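Local structure of inositol monophosphatase family protein (Staphylococcus aureus, 5I3S) at residues Gln12-Arg17 with Glu46-Asp51; Gln61-Glu66 with Leu204-Phe209; Phe98-Gly103 with Phe114-Met119. The protein probably hydrolyses the phosphate ester of inositol monophosphate or a related sugar phosphate. All coordinates share one frame; numbering follows the deposited sequence.

Interaction 1. Residues Gln12-Arg17 with Glu46-Asp51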
# COMPACT_ATOMS: atom_id res chain seq x y z
N GLN A 12 6.01 10.32 20.38
CA GLN A 12 4.65 9.89 20.74
C GLN A 12 3.76 11.07 21.12
O GLN A 12 2.64 11.20 20.65
CB GLN A 12 4.71 8.87 21.87
CG GLN A 12 5.15 7.52 21.38
CD GLN A 12 5.48 6.55 22.52
OE1 GLN A 12 6.54 6.65 23.17
NE2 GLN A 12 4.60 5.59 22.74
N GLU A 13 4.31 11.98 21.90
CA GLU A 13 3.60 13.16 22.31
C GLU A 13 3.30 14.09 21.10
O GLU A 13 2.19 14.62 20.97
CB GLU A 13 4.40 13.81 23.46
CG GLU A 13 3.72 14.94 24.22
CD GLU A 13 2.30 14.64 24.60
OE1 GLU A 13 2.05 13.58 25.21
OE2 GLU A 13 1.42 15.48 24.26
N ALA A 14 4.29 14.26 20.21
CA ALA A 14 4.09 14.96 18.93
C ALA A 14 3.00 14.28 18.08
O ALA A 14 2.29 14.95 17.35
CB ALA A 14 5.38 15.03 18.14
N GLY A 15 2.86 12.96 18.18
CA GLY A 15 1.76 12.26 17.48
C GLY A 15 0.39 12.69 18.01
O GLY A 15 -0.50 13.02 17.23
N ILE A 16 0.25 12.72 19.34
CA ILE A 16 -0.97 13.20 19.99
C ILE A 16 -1.37 14.61 19.54
O ILE A 16 -2.54 14.88 19.29
CB ILE A 16 -0.88 13.06 21.52
CG1 ILE A 16 -0.99 11.57 21.86
CG2 ILE A 16 -1.97 13.84 22.24
CD1 ILE A 16 -0.83 11.22 23.31
N ARG A 17 -0.39 15.49 19.40
CA ARG A 17 -0.66 16.83 18.87
C ARG A 17 -1.05 16.87 17.41
O ARG A 17 -1.83 17.75 17.04
CB ARG A 17 0.51 17.76 19.13
CG ARG A 17 0.70 17.97 20.61
CD ARG A 17 2.07 18.56 20.90
NE ARG A 17 2.16 19.97 20.51
CZ ARG A 17 2.36 21.00 21.35
NH1 ARG A 17 2.49 20.84 22.67
NH2 ARG A 17 2.43 22.23 20.85
N GLU A 46 6.97 20.25 13.59
CA GLU A 46 8.45 20.46 13.63
C GLU A 46 8.86 21.50 14.69
O GLU A 46 9.87 21.31 15.40
CB GLU A 46 9.08 20.82 12.27
CG GLU A 46 10.62 20.92 12.36
CD GLU A 46 11.36 20.57 11.08
OE1 GLU A 46 10.86 19.77 10.27
OE2 GLU A 46 12.48 21.09 10.90
N ASP A 47 8.09 22.57 14.82
CA ASP A 47 8.36 23.60 15.85
C ASP A 47 8.26 23.03 17.27
O ASP A 47 9.08 23.38 18.11
CB ASP A 47 7.42 24.80 15.69
CG ASP A 47 7.77 25.64 14.50
OD1 ASP A 47 8.95 25.58 14.09
OD2 ASP A 47 6.89 26.37 13.98
N PHE A 48 7.28 22.15 17.51
CA PHE A 48 7.19 21.45 18.80
C PHE A 48 8.41 20.59 19.01
O PHE A 48 9.01 20.65 20.06
CB PHE A 48 5.92 20.57 18.89
CG PHE A 48 5.90 19.67 20.11
CD1 PHE A 48 5.78 20.21 21.40
CD2 PHE A 48 6.00 18.29 19.99
CE1 PHE A 48 5.76 19.37 22.53
CE2 PHE A 48 5.97 17.46 21.11
CZ PHE A 48 5.86 18.01 22.38
N ILE A 49 8.77 19.79 18.00
CA ILE A 49 9.93 18.86 18.11
C ILE A 49 11.26 19.61 18.26
O ILE A 49 12.06 19.30 19.14
CB ILE A 49 9.98 17.85 16.95
CG1 ILE A 49 8.77 16.90 17.05
CG2 ILE A 49 11.27 17.04 16.97
CD1 ILE A 49 8.47 16.14 15.76
N PHE A 50 11.47 20.62 17.42
CA PHE A 50 12.61 21.52 17.55
C PHE A 50 12.72 22.14 18.98
O PHE A 50 13.76 22.05 19.64
CB PHE A 50 12.49 22.60 16.47
CG PHE A 50 13.54 23.67 16.55
CD1 PHE A 50 14.88 23.35 16.35
CD2 PHE A 50 13.18 25.00 16.79
CE1 PHE A 50 15.86 24.34 16.42
CE2 PHE A 50 14.15 25.99 16.85
CZ PHE A 50 15.49 25.66 16.66
N ASP A 51 11.63 22.74 19.45
CA ASP A 51 11.68 23.52 20.70
C ASP A 51 11.88 22.68 21.92
O ASP A 51 12.52 23.11 22.85
CB ASP A 51 10.41 24.34 20.91
CG ASP A 51 10.27 25.44 19.92
OD1 ASP A 51 11.30 25.88 19.35
OD2 ASP A 51 9.11 25.85 19.70
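R17 reaches across from one helix and lays its side chain on the ring of F48 in the next, and this stack is the main feature of the contact. Followed outward, CB of R17 points at 46-51 and CG lies beside its own backbone N. At CD the arginine arrives over the middle of the phenyl ring, 3.8 Å from the centroid and almost on the ring normal, a textbook CH-pi contact. There the chain bends (chi3 73°), which swings the rest of the group along the ring instead of past it. NE follows at 3.7 Å from F48 CD1, and CZ sits closest of all, 3.5 Å from that same CD1. NH1 lies over CD1 and CE1, and NH2, the other branch, is farther off, with CD1 its nearest ring atom. The guanidinium is nearly parallel to the ring, the two planes 14° apart, so this is a cation-pi stack with no hydrogen bond between the two segments.

F48 can offer that face because its CG stands anti to the backbone N, carrying the ring toward helix 2-24. The E13 side chain adds its CG at 4.2 Å from F48 CZ. Deeper in, CB of A14 packs 3.8 Å from F48 CD2 and also meets CG1 of I49, 4.0 Å away. A14 and I49 have the nearest CA atoms, and the methyl of A14 sits between F48 and I49.

The segment axes run near antiparallel, at 152°, and pass 10.3 Å apart. The arginine end of the contact is exposed, whereas A14 and I49 are buried. L10, earlier in helix 2-24, also packs on F48 and I49. With A14 and I49 both on I100 of strand 99-106, the antiparallel pair packs against the sheet.

Interaction 2. Residues Gln61-Glu66 with Leu204-Phe209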
# COMPACT_ATOMS: atom_id res chain seq x y z
N GLN A 61 21.89 19.72 17.37
CA GLN A 61 21.53 20.24 16.07
C GLN A 61 20.33 19.44 15.55
O GLN A 61 20.19 18.25 15.84
CB GLN A 61 22.71 20.09 15.11
CG GLN A 61 24.10 20.41 15.68
CD GLN A 61 25.05 20.84 14.57
OE1 GLN A 61 24.91 21.94 14.01
NE2 GLN A 61 26.01 19.97 14.23
N VAL A 62 19.48 20.12 14.79
CA VAL A 62 18.26 19.57 14.22
C VAL A 62 18.29 19.75 12.69
O VAL A 62 18.23 20.88 12.18
CB VAL A 62 17.01 20.26 14.81
CG1 VAL A 62 15.71 19.85 14.09
CG2 VAL A 62 16.91 19.94 16.29
N LEU A 63 18.43 18.64 11.95
CA LEU A 63 18.30 18.65 10.49
C LEU A 63 16.88 18.28 10.12
O LEU A 63 16.46 17.14 10.25
CB LEU A 63 19.27 17.68 9.85
CG LEU A 63 19.19 17.50 8.34
CD1 LEU A 63 19.53 18.80 7.63
CD2 LEU A 63 20.12 16.39 7.84
N GLY A 64 16.11 19.26 9.65
CA GLY A 64 14.69 19.07 9.46
C GLY A 64 14.08 19.39 8.10
O GLY A 64 14.60 20.23 7.33
N GLU A 65 12.95 18.72 7.84
CA GLU A 65 12.24 18.79 6.57
C GLU A 65 11.71 20.19 6.41
O GLU A 65 11.90 20.79 5.35
CB GLU A 65 11.12 17.73 6.51
CG GLU A 65 10.16 17.80 5.30
CD GLU A 65 9.09 18.90 5.40
OE1 GLU A 65 8.67 19.27 6.52
OE2 GLU A 65 8.65 19.43 4.35
N GLU A 66 11.07 20.69 7.46
CA GLU A 66 10.52 22.06 7.50
C GLU A 66 11.62 23.18 7.45
O GLU A 66 11.28 24.37 7.40
CB GLU A 66 9.57 22.23 8.72
CG GLU A 66 8.37 23.16 8.51
CD GLU A 66 7.19 22.55 7.73
OE1 GLU A 66 7.30 21.44 7.14
OE2 GLU A 66 6.11 23.20 7.69
N LEU A 204 15.48 10.41 -2.23
CA LEU A 204 14.96 10.61 -0.90
C LEU A 204 15.85 11.56 -0.10
O LEU A 204 17.08 11.45 -0.14
CB LEU A 204 14.99 9.29 -0.20
CG LEU A 204 13.83 8.84 0.62
CD1 LEU A 204 12.54 9.03 -0.16
CD2 LEU A 204 14.08 7.39 1.07
N GLN A 205 15.22 12.44 0.66
CA GLN A 205 15.90 13.27 1.59
C GLN A 205 16.32 12.51 2.86
O GLN A 205 15.67 11.54 3.24
CB GLN A 205 14.98 14.43 1.94
CG GLN A 205 14.70 15.32 0.72
CD GLN A 205 15.91 16.19 0.34
OE1 GLN A 205 16.99 16.13 0.95
NE2 GLN A 205 15.71 17.05 -0.64
N PRO A 206 17.40 12.98 3.55
CA PRO A 206 17.93 12.29 4.71
C PRO A 206 16.89 12.04 5.81
O PRO A 206 16.93 10.98 6.48
CB PRO A 206 19.02 13.22 5.24
CG PRO A 206 19.17 14.35 4.28
CD PRO A 206 18.19 14.17 3.17
N TRP A 207 16.00 13.00 5.98
CA TRP A 207 14.92 12.91 6.97
C TRP A 207 13.83 11.87 6.62
O TRP A 207 13.07 11.49 7.50
CB TRP A 207 14.26 14.28 7.22
CG TRP A 207 13.82 15.04 6.01
CD1 TRP A 207 12.69 14.84 5.30
CD2 TRP A 207 14.50 16.14 5.38
NE1 TRP A 207 12.62 15.74 4.24
CE2 TRP A 207 13.72 16.54 4.28
CE3 TRP A 207 15.70 16.80 5.63
CZ2 TRP A 207 14.09 17.60 3.43
CZ3 TRP A 207 16.07 17.85 4.79
CH2 TRP A 207 15.27 18.24 3.71
N ASP A 208 13.80 11.39 5.38
CA ASP A 208 12.92 10.26 5.06
C ASP A 208 13.54 8.86 5.33
O ASP A 208 12.82 7.90 5.56
CB ASP A 208 12.44 10.35 3.63
CG ASP A 208 11.63 11.63 3.35
OD1 ASP A 208 11.94 12.25 2.31
OD2 ASP A 208 10.76 12.03 4.15
N PHE A 209 14.86 8.74 5.35
CA PHE A 209 15.45 7.45 5.62
C PHE A 209 16.18 7.30 6.92
O PHE A 209 16.40 6.16 7.33
CB PHE A 209 16.33 6.97 4.48
CG PHE A 209 17.44 7.90 4.11
CD1 PHE A 209 18.58 7.97 4.88
CD2 PHE A 209 17.34 8.68 2.96
CE1 PHE A 209 19.62 8.78 4.51
CE2 PHE A 209 18.36 9.52 2.59
CZ PHE A 209 19.52 9.55 3.36
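P206 makes the first touch on 61-66: its ring carbon CG lies 4.2 Å from CD2 of L63, a loose apolar contact made by the leucine tip. Just before it, CB of Q205 sits against the face of the W207 indole turned away from 61-66, 3.4 Å above the plane and toward the rim, while its backbone O accepts a hydrogen bond from D208 N as the chain turns into the helix.

W207 carries most of the contact. Its CG is held between the backbone N and the carbonyl carbon (chi1 51°), and this stands the indole up as a flat wall against the end of the strand. E65 lies over the five-membered ring: its CB is 3.5 Å from that centroid, 15° off the normal, a CH-pi contact. E65 CG stays close as well, 3.4 Å from W207 NE1, before the bend at chi2 leads the carboxylate off, its plane 83° from the indole. E65 CA lies over the middle of the indole, and the G64 carbonyl comes over the rim of the six-membered ring, O 3.8 Å from W207 CZ3. L63 arrives at the rim, near the indole plane, with CG 4.5 Å from W207 CE3. The indole is therefore sandwiched between E65 and G64 on one face and Q205 on the other.

The D208 carboxylate lies close to the like-charged carboxylates of D83 and D86, and that of E65 to D42, a gathering of acids consistent with the metal site of this family. Strand 61-64 is the edge of the seven-stranded sheet and pairs with strand 78-83, whose V81 and D83 also touch W207. Helix 206-218 thus starts against that edge, while L204 and F209 pack on I239 of strand 237-242.

Interaction 3. Residues Phe98-Gly103 with Phe114-Met119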
# COMPACT_ATOMS: atom_id res chain seq x y z
N PHE A 98 0.88 7.73 7.36
CA PHE A 98 1.95 8.69 7.37
C PHE A 98 2.66 8.60 8.70
O PHE A 98 2.05 8.26 9.70
CB PHE A 98 1.42 10.12 7.22
CG PHE A 98 0.44 10.54 8.28
CD1 PHE A 98 0.87 11.08 9.51
CD2 PHE A 98 -0.90 10.40 8.07
CE1 PHE A 98 -0.03 11.47 10.49
CE2 PHE A 98 -1.82 10.80 9.04
CZ PHE A 98 -1.39 11.32 10.25
N ALA A 99 3.94 8.91 8.71
CA ALA A 99 4.73 8.76 9.94
C ALA A 99 5.49 10.03 10.33
O ALA A 99 5.83 10.80 9.47
CB ALA A 99 5.70 7.59 9.79
N ILE A 100 5.73 10.23 11.61
CA ILE A 100 6.82 11.10 12.02
C ILE A 100 8.06 10.18 12.10
O ILE A 100 7.95 9.02 12.55
CB ILE A 100 6.61 11.75 13.39
CG1 ILE A 100 5.22 12.38 13.53
CG2 ILE A 100 7.71 12.79 13.64
CD1 ILE A 100 4.80 12.60 14.97
N SER A 101 9.20 10.70 11.62
CA SER A 101 10.46 9.98 11.58
C SER A 101 11.59 10.79 12.21
O SER A 101 11.82 11.92 11.85
CB SER A 101 10.86 9.70 10.12
OG SER A 101 12.05 8.90 10.01
N ILE A 102 12.36 10.17 13.10
CA ILE A 102 13.44 10.86 13.82
C ILE A 102 14.61 9.94 13.81
O ILE A 102 14.50 8.81 14.24
CB ILE A 102 13.05 11.17 15.30
CG1 ILE A 102 12.11 12.38 15.35
CG2 ILE A 102 14.27 11.43 16.17
CD1 ILE A 102 11.54 12.69 16.71
N GLY A 103 15.71 10.41 13.24
CA GLY A 103 16.97 9.72 13.33
C GLY A 103 17.89 10.57 14.17
O GLY A 103 17.92 11.82 14.07
N PHE A 114 13.51 6.20 14.90
CA PHE A 114 12.09 6.17 15.26
C PHE A 114 11.21 6.45 14.06
O PHE A 114 11.42 7.47 13.43
CB PHE A 114 11.77 7.22 16.35
CG PHE A 114 12.64 7.13 17.59
CD1 PHE A 114 12.25 6.38 18.68
CD2 PHE A 114 13.86 7.82 17.67
CE1 PHE A 114 13.04 6.30 19.83
CE2 PHE A 114 14.67 7.75 18.80
CZ PHE A 114 14.25 6.99 19.89
N VAL A 115 10.26 5.56 13.74
CA VAL A 115 9.18 5.90 12.80
C VAL A 115 7.81 5.58 13.43
O VAL A 115 7.52 4.44 13.79
CB VAL A 115 9.37 5.42 11.31
CG1 VAL A 115 10.76 4.92 11.00
CG2 VAL A 115 8.40 4.43 10.84
N TYR A 116 7.02 6.63 13.63
CA TYR A 116 5.79 6.55 14.42
C TYR A 116 4.62 6.62 13.51
O TYR A 116 4.41 7.66 12.89
CB TYR A 116 5.70 7.68 15.46
CG TYR A 116 4.50 7.61 16.41
CD1 TYR A 116 3.98 6.38 16.84
CD2 TYR A 116 3.91 8.76 16.92
CE1 TYR A 116 2.90 6.31 17.73
CE2 TYR A 116 2.84 8.69 17.79
CZ TYR A 116 2.33 7.45 18.19
OH TYR A 116 1.26 7.36 19.02
N ASP A 117 3.90 5.51 13.38
CA ASP A 117 2.71 5.46 12.52
C ASP A 117 1.61 6.06 13.39
O ASP A 117 1.02 5.39 14.23
CB ASP A 117 2.40 4.01 12.05
CG ASP A 117 1.17 3.92 11.14
OD1 ASP A 117 0.27 4.81 11.21
OD2 ASP A 117 1.09 2.94 10.37
N VAL A 118 1.39 7.34 13.21
CA VAL A 118 0.58 8.12 14.11
C VAL A 118 -0.86 7.57 14.21
O VAL A 118 -1.36 7.44 15.32
CB VAL A 118 0.52 9.60 13.66
CG1 VAL A 118 -0.48 10.37 14.51
CG2 VAL A 118 1.90 10.24 13.75
N MET A 119 -1.49 7.24 13.08
CA MET A 119 -2.87 6.85 13.10
C MET A 119 -3.11 5.42 13.56
O MET A 119 -4.22 5.13 14.00
CB MET A 119 -3.59 7.17 11.80
CG MET A 119 -3.61 8.65 11.43
SD MET A 119 -4.02 9.93 12.65
CE MET A 119 -5.78 9.56 12.74
O HOH W 1 -0.58 7.35 10.40
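A beta hairpin of strands 99-106 and 109-117 forms this contact, with I100 facing Y116 and I102 facing F114 as antiparallel hydrogen-bonded pairs. The inner bonds are the straighter ones: Y116 N reaches I100 O at 2.8 Å with 173° at the hydrogen, and I102 N reaches F114 O at 2.9 Å. Between them S101 and V115 make the non-hydrogen-bonded pair, where CA of V115 lies 3.4 Å from I100 O in a CA-H...O contact.

On the side-chain face of I100 and I102, CG2 of I102 packs 3.9 Å from F114 CD2, and CD1 of I100 meets CG2 of V118 at the same spacing. At the open end of the hairpin, just before A99, F98 turns its ring back across the chain (chi1 59°), bringing CE1 to 3.7 Å from V118 CB and CZ to M119 CG. The M119 sulfur adds an oblique Met-aromatic contact. Water 1, over the face of that ring, accepts from M119 N, 2.8 Å away, and lies within bonding distance of F98 O and D117 OD1, for which its protons compete with further acceptors, bridging the two segments.

I100 and F114 lie under helix 2-24, touching I11, while A99, V115 and D117 meet L186 of helix 184-193. Strands 78-83 and 122-127 flank the hairpin in the sheet, and those two helices cover its two faces.

Overall arrangement
From the N terminus, helix 2-24 runs to helix 37-56, and interaction 1 closes that first loop before either of the others opens. The chain then runs through strand 61-64, and just past its end E66 N probably hydrogen-bonds to OE1 of E46 in the second helix, joining interactions 1 and 2. Interaction 2 spans 137 residues to helix 206-218, and the short hairpin of interaction 3 falls entirely within that span. The hairpin also meets interaction 1, since Y116 packs on Q12 and G15 and I100 on G15. Together they tie the helix pair to the middle of the seven-stranded sheet, and the sheet's edge to the later part of the chain.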